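Local coordinates for protein galectin (Xenopus laevis, PDB 3WUD) that binds beta-galactosides such as lactose, and also laminin, as a dimeric proto-type galectin of Xenopus skin, at residues A[47-51]-A[52-56]; A[123-127]-A[128-132]. All coordinates share one frame; numbering follows the deposited sequence.

Interaction 1: A[47-51]-A[52-56]; sequences HFNPR and FDHEG. With GAL (beta-D-galactopyranose), chain B; GLC (alpha-D-glucopyranose), chain C; SO4 (sulfate ion), chain D.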
loop_
_atom_site.group_PDB
_atom_site.type_symbol
_atom_site.label_atom_id
_atom_site.label_comp_id
_atom_site.label_asym_id
_atom_site.label_seq_id
_atom_site.Cartn_x
_atom_site.Cartn_y
_atom_site.Cartn_z
ATOM N N HIS A 47 -6.038 -4.326 15.705
ATOM C CA HIS A 47 -5.639 -5.600 15.207
ATOM C C HIS A 47 -6.963 -6.268 14.937
ATOM O O HIS A 47 -7.739 -6.513 15.884
ATOM C CB HIS A 47 -4.818 -6.366 16.254
ATOM C CG HIS A 47 -4.606 -7.830 15.952
ATOM N ND1 HIS A 47 -3.705 -8.284 15.019
ATOM C CD2 HIS A 47 -5.131 -8.921 16.538
ATOM C CE1 HIS A 47 -3.675 -9.615 15.059
ATOM N NE2 HIS A 47 -4.495 -10.005 16.011
ATOM N N PHE A 48 -7.247 -6.480 13.663
ATOM C CA PHE A 48 -8.492 -6.994 13.131
ATOM C C PHE A 48 -8.226 -8.404 12.627
ATOM O O PHE A 48 -7.467 -8.597 11.677
ATOM C CB PHE A 48 -8.929 -6.105 11.967
ATOM C CG PHE A 48 -10.146 -6.581 11.258
ATOM C CD1 PHE A 48 -11.407 -6.289 11.766
ATOM C CD2 PHE A 48 -10.048 -7.308 10.077
ATOM C CE1 PHE A 48 -12.550 -6.706 11.108
ATOM C CE2 PHE A 48 -11.194 -7.767 9.405
ATOM C CZ PHE A 48 -12.442 -7.476 9.960
ATOM N N ASN A 49 -8.690 -9.411 13.361
ATOM C CA ASN A 49 -8.291 -10.788 13.158
ATOM C C ASN A 49 -9.469 -11.847 13.003
ATOM O O ASN A 49 -9.851 -12.480 13.977
ATOM C CB ASN A 49 -7.414 -11.180 14.361
ATOM C CG ASN A 49 -6.753 -12.555 14.249
ATOM O OD1 ASN A 49 -6.490 -13.161 15.277
ATOM N ND2 ASN A 49 -6.451 -13.021 13.056
ATOM N N PRO A 50 -10.002 -11.984 11.753
ATOM C CA PRO A 50 -11.001 -12.968 11.455
ATOM C C PRO A 50 -10.312 -14.324 11.585
ATOM O O PRO A 50 -9.243 -14.513 11.100
ATOM C CB PRO A 50 -11.396 -12.648 9.997
ATOM C CG PRO A 50 -11.175 -11.182 9.905
ATOM C CD PRO A 50 -9.823 -11.090 10.599
ATOM N N ARG A 51 -10.950 -15.212 12.323
ATOM C CA ARG A 51 -10.457 -16.475 12.639
ATOM C C ARG A 51 -11.462 -17.534 12.153
ATOM O O ARG A 51 -12.619 -17.598 12.673
ATOM C CB ARG A 51 -10.320 -16.646 14.151
ATOM C CG ARG A 51 -9.293 -15.698 14.739
ATOM C CD ARG A 51 -9.036 -15.928 16.225
ATOM N NE ARG A 51 -7.988 -15.021 16.730
ATOM C CZ ARG A 51 -7.692 -14.885 18.033
ATOM N NH1 ARG A 51 -8.306 -15.628 18.927
ATOM N NH2 ARG A 51 -6.724 -14.061 18.429
ATOM N N PHE A 52 -10.993 -18.350 11.217
ATOM C CA PHE A 52 -11.739 -19.519 10.709
ATOM C C PHE A 52 -11.623 -20.663 11.694
ATOM O O PHE A 52 -12.633 -21.244 12.089
ATOM C CB PHE A 52 -11.178 -19.966 9.356
ATOM C CG PHE A 52 -11.384 -18.978 8.257
ATOM C CD1 PHE A 52 -12.606 -18.870 7.638
ATOM C CD2 PHE A 52 -10.342 -18.169 7.843
ATOM C CE1 PHE A 52 -12.849 -17.906 6.660
ATOM C CE2 PHE A 52 -10.560 -17.214 6.846
ATOM C CZ PHE A 52 -11.801 -17.078 6.264
ATOM N N ASP A 53 -10.389 -21.024 12.019
ATOM C CA ASP A 53 -10.083 -21.859 13.189
ATOM C C ASP A 53 -8.753 -21.547 13.791
ATOM O O ASP A 53 -7.712 -22.074 13.350
ATOM C CB ASP A 53 -10.084 -23.344 12.826
ATOM C CG ASP A 53 -9.709 -24.230 14.015
ATOM O OD1 ASP A 53 -9.990 -23.845 15.180
ATOM O OD2 ASP A 53 -9.120 -25.322 13.763
ATOM N N HIS A 54 -8.781 -20.713 14.838
ATOM C CA HIS A 54 -7.521 -20.252 15.391
ATOM C C HIS A 54 -7.716 -19.880 16.812
ATOM O O HIS A 54 -8.702 -19.298 17.184
ATOM C CB HIS A 54 -6.988 -19.081 14.516
ATOM C CG HIS A 54 -5.710 -18.511 15.014
ATOM N ND1 HIS A 54 -4.552 -19.250 15.127
ATOM C CD2 HIS A 54 -5.398 -17.254 15.412
ATOM C CE1 HIS A 54 -3.594 -18.484 15.627
ATOM N NE2 HIS A 54 -4.071 -17.262 15.770
ATOM N N GLU A 55 -6.784 -20.291 17.652
ATOM C CA GLU A 55 -6.867 -20.040 19.107
ATOM C C GLU A 55 -8.194 -20.475 19.702
ATOM O O GLU A 55 -8.663 -19.829 20.594
ATOM C CB GLU A 55 -6.603 -18.546 19.440
ATOM C CG GLU A 55 -5.287 -18.003 18.925
ATOM C CD GLU A 55 -4.078 -18.369 19.787
ATOM O OE1 GLU A 55 -2.964 -17.866 19.502
ATOM O OE2 GLU A 55 -4.248 -19.094 20.777
ATOM N N GLY A 56 -8.787 -21.581 19.217
ATOM C CA GLY A 56 -10.112 -22.076 19.668
ATOM C C GLY A 56 -11.370 -21.331 19.195
ATOM O O GLY A 56 -12.532 -21.677 19.584
HETATM C C1 GAL B . -3.743 -13.942 20.501
HETATM C C2 GAL B . -3.031 -14.202 19.181
HETATM C C3 GAL B . -2.435 -12.945 18.549
HETATM C C4 GAL B . -3.509 -11.848 18.544
HETATM C C5 GAL B . -4.118 -11.715 19.947
HETATM C C6 GAL B . -5.207 -10.674 20.085
HETATM O O2 GAL B . -1.955 -15.106 19.391
HETATM O O3 GAL B . -1.900 -13.265 17.277
HETATM O O4 GAL B . -4.542 -12.180 17.606
HETATM O O5 GAL B . -4.724 -12.928 20.411
HETATM O O6 GAL B . -5.735 -10.566 21.393
HETATM C C1 GLC C . -6.084 -15.968 24.670
HETATM C C2 GLC C . -6.985 -15.797 23.468
HETATM C C3 GLC C . -6.326 -15.564 22.144
HETATM C C4 GLC C . -4.898 -14.981 22.245
HETATM C C5 GLC C . -4.025 -15.701 23.273
HETATM C C6 GLC C . -2.803 -14.916 23.623
HETATM O O1 GLC C . -6.568 -16.879 25.623
HETATM O O2 GLC C . -8.072 -16.691 23.346
HETATM O O3 GLC C . -7.237 -14.747 21.397
HETATM O O4 GLC C . -4.359 -15.169 20.985
HETATM O O5 GLC C . -4.683 -15.898 24.491
HETATM O O6 GLC C . -2.086 -15.733 24.545
HETATM S S SO4 D . -4.362 -22.820 16.246
HETATM O O1 SO4 D . -5.290 -23.983 16.354
HETATM O O2 SO4 D . -4.653 -21.894 17.366
HETATM O O3 SO4 D . -2.929 -23.206 16.308
HETATM O O4 SO4 D . -4.464 -22.138 14.912
HETATM O O HOH W 1 -3.803 -14.110 15.371
#
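The His54 imidazole stands edge-on over one face of the Arg51 guanidinium, the two planes 84° apart, with His54 CD2 3.7 Å from Arg51 NE. Glu55 lies over the same face, its CG toward the rim and its CB 3.4 Å from Arg51 NH1. The arginine chain, extended from CG to NE, runs beside the loop 52-56 and delivers its in-plane N-H groups to the sugar. NE donates to Asn49 OD1 (2.8 Å), standing well above the carboxamide plane, while NH1 also pairs with Asp57; together they should fix the guanidinium's rotation. NH1 and NH2 both grip O3 of the glucose. NH2 further reaches galactose O4 (3.0 Å), which His47 NE2 meets from another side at 2.7 Å. A water bonded to Asn49 OD1 and His54 NE2 also contacts galactose O3 and O4. The Glu55 chain, bent at chi2 (-80°), swings OE1 away from the guanidinium to accept a hydrogen bond from galactose O2 at 2.9 Å. A sulfate, probably from the crystallisation liquor, is held by His54 ND1 and Glu55 N. This strand end and following loop form part of the galactoside-binding site of the galectin carbohydrate-recognition domain.

Interaction 2: A[123-127]-A[128-132]; sequences LSMDG and IELKA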
loop_
_atom_site.group_PDB
_atom_site.type_symbol
_atom_site.label_atom_id
_atom_site.label_comp_id
_atom_site.label_asym_id
_atom_site.label_seq_id
_atom_site.Cartn_x
_atom_site.Cartn_y
_atom_site.Cartn_z
ATOM N N LEU A 123 0.135 0.368 8.539
ATOM C CA LEU A 123 -0.704 -0.744 8.198
ATOM C C LEU A 123 0.151 -2.002 8.061
ATOM O O LEU A 123 1.239 -2.016 7.458
ATOM C CB LEU A 123 -1.376 -0.465 6.874
ATOM C CG LEU A 123 -2.158 -1.630 6.239
ATOM C CD1 LEU A 123 -1.498 -2.861 5.629
ATOM C CD2 LEU A 123 -3.287 -2.089 7.063
ATOM N N SER A 124 -0.316 -3.103 8.610
ATOM C CA SER A 124 0.329 -4.376 8.215
ATOM C C SER A 124 -0.734 -5.460 8.078
ATOM O O SER A 124 -1.818 -5.367 8.578
ATOM C CB SER A 124 1.448 -4.820 9.166
ATOM O OG SER A 124 0.945 -5.113 10.468
ATOM N N MET A 125 -0.410 -6.497 7.359
ATOM C CA MET A 125 -1.399 -7.570 7.223
ATOM C C MET A 125 -0.694 -8.899 7.059
ATOM O O MET A 125 0.466 -8.975 6.598
ATOM C CB MET A 125 -2.344 -7.267 6.091
ATOM C CG MET A 125 -1.654 -7.230 4.749
ATOM S SD MET A 125 -2.720 -6.508 3.504
ATOM C CE MET A 125 -3.132 -7.858 2.425
ATOM N N ASP A 126 -1.396 -9.965 7.393
ATOM C CA ASP A 126 -0.795 -11.284 7.432
ATOM C C ASP A 126 -1.933 -12.289 7.127
ATOM O O ASP A 126 -3.042 -12.112 7.566
ATOM C CB ASP A 126 -0.185 -11.529 8.820
ATOM C CG ASP A 126 0.635 -12.823 8.920
ATOM O OD1 ASP A 126 1.243 -13.343 7.914
ATOM O OD2 ASP A 126 0.691 -13.317 10.059
ATOM N N GLY A 127 -1.666 -13.280 6.305
ATOM C CA GLY A 127 -2.655 -14.311 6.034
ATOM C C GLY A 127 -3.662 -13.990 4.933
ATOM O O GLY A 127 -4.590 -14.770 4.699
ATOM N N ILE A 128 -3.485 -12.833 4.293
ATOM C CA ILE A 128 -4.385 -12.360 3.264
ATOM C C ILE A 128 -3.519 -11.716 2.188
ATOM O O ILE A 128 -2.640 -10.959 2.516
ATOM C CB ILE A 128 -5.512 -11.405 3.834
ATOM C CG1 ILE A 128 -6.440 -10.940 2.714
ATOM C CG2 ILE A 128 -4.955 -10.210 4.612
ATOM C CD1 ILE A 128 -7.604 -10.122 3.212
ATOM N N GLU A 129 -3.800 -11.993 0.931
ATOM C CA GLU A 129 -2.987 -11.494 -0.166
ATOM C C GLU A 129 -3.525 -10.149 -0.624
ATOM O O GLU A 129 -4.690 -10.015 -0.903
ATOM C CB GLU A 129 -2.929 -12.517 -1.295
ATOM C CG GLU A 129 -2.357 -13.837 -0.796
ATOM C CD GLU A 129 -2.173 -14.882 -1.888
ATOM O OE1 GLU A 129 -1.630 -14.503 -2.971
ATOM O OE2 GLU A 129 -2.571 -16.080 -1.660
ATOM N N LEU A 130 -2.659 -9.155 -0.740
ATOM C CA LEU A 130 -3.143 -7.844 -1.143
ATOM C C LEU A 130 -3.657 -7.902 -2.566
ATOM O O LEU A 130 -2.999 -8.445 -3.478
ATOM C CB LEU A 130 -2.009 -6.813 -1.060
ATOM C CG LEU A 130 -2.259 -5.421 -1.532
ATOM C CD1 LEU A 130 -3.296 -4.671 -0.716
ATOM C CD2 LEU A 130 -0.900 -4.697 -1.485
ATOM N N LYS A 131 -4.795 -7.260 -2.773
ATOM C CA LYS A 131 -5.285 -6.984 -4.131
ATOM C C LYS A 131 -5.254 -5.461 -4.304
ATOM O O LYS A 131 -4.692 -5.007 -5.274
ATOM C CB LYS A 131 -6.696 -7.589 -4.343
ATOM C CG LYS A 131 -7.471 -7.150 -5.594
ATOM C CD LYS A 131 -6.769 -7.402 -6.903
ATOM C CE LYS A 131 -7.381 -6.526 -8.015
ATOM N NZ LYS A 131 -7.791 -5.127 -7.564
ATOM N N ALA A 132 -5.831 -4.683 -3.392
ATOM C CA ALA A 132 -5.843 -3.227 -3.529
ATOM C C ALA A 132 -5.970 -2.563 -2.152
ATOM O O ALA A 132 -6.644 -3.102 -1.237
ATOM C CB ALA A 132 -6.991 -2.768 -4.402
#
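The carbonyl oxygen of Ile128 receives the terminal methyl of Met125, whose CE lies 3.1 Å from Ile128 O, a close C-H to oxygen approach rather than a hydrogen bond. Across the turn, the methyl alone makes the contact for Met125. It also lies 3.7 Å from CG2 of Ile128, 3.5 Å from the backbone N of Leu130 and 3.8 Å from CB of Leu130, so it is wedged into the bend of the backbone that follows the turn. The torsion about the SD-CG bond (chi3 -111°) lies off a staggered value and turns CE inward to these partners. Met125 and Leu130 belong to strands of different sheets, so the segment is a beta-arch that carries the chain across the galectin beta-sandwich. Gly127 sits at the bend with a positive phi of 85°; at its backbone angles a CB would be jammed against the preceding carbonyl oxygen. Ile128 splits its branches: CG2 faces the methionine methyl, while CG1, anti to the backbone N (chi1 -180°), carries CD1 away from it, and the side chain packs on Thr88. Met125 also packs on Met7 of strand 7-10 and Leu22 of strand 19-26, one from each sheet. Farther along, Lys131 and Ala132 both face Lys23 in a classic beta bulge. Ala132 then pairs antiparallel with a strand of the second subunit, and Leu130 packs on Met9 of that subunit, at the dimer interface.

From the N terminus, interaction 1 comes first, where strand 43-51 leaves the six-stranded sheet and enters the loop leading back to strand 60-67. Interaction 2 follows near the C terminus, where strand 120-126 of the same sheet passes over to strand 129-135 of the five-stranded one. The two lie in series, neither nested nor crossed, with centres about 15 Å apart and nearest atoms about 7 Å. Strand 34-37 runs between strands 43-51 and 120-126, and its Asn36 bonds to both His47 and Ser124. Interaction 1 belongs to the sugar-binding face, whereas interaction 2 joins the two sheets and leads to the subunit interface.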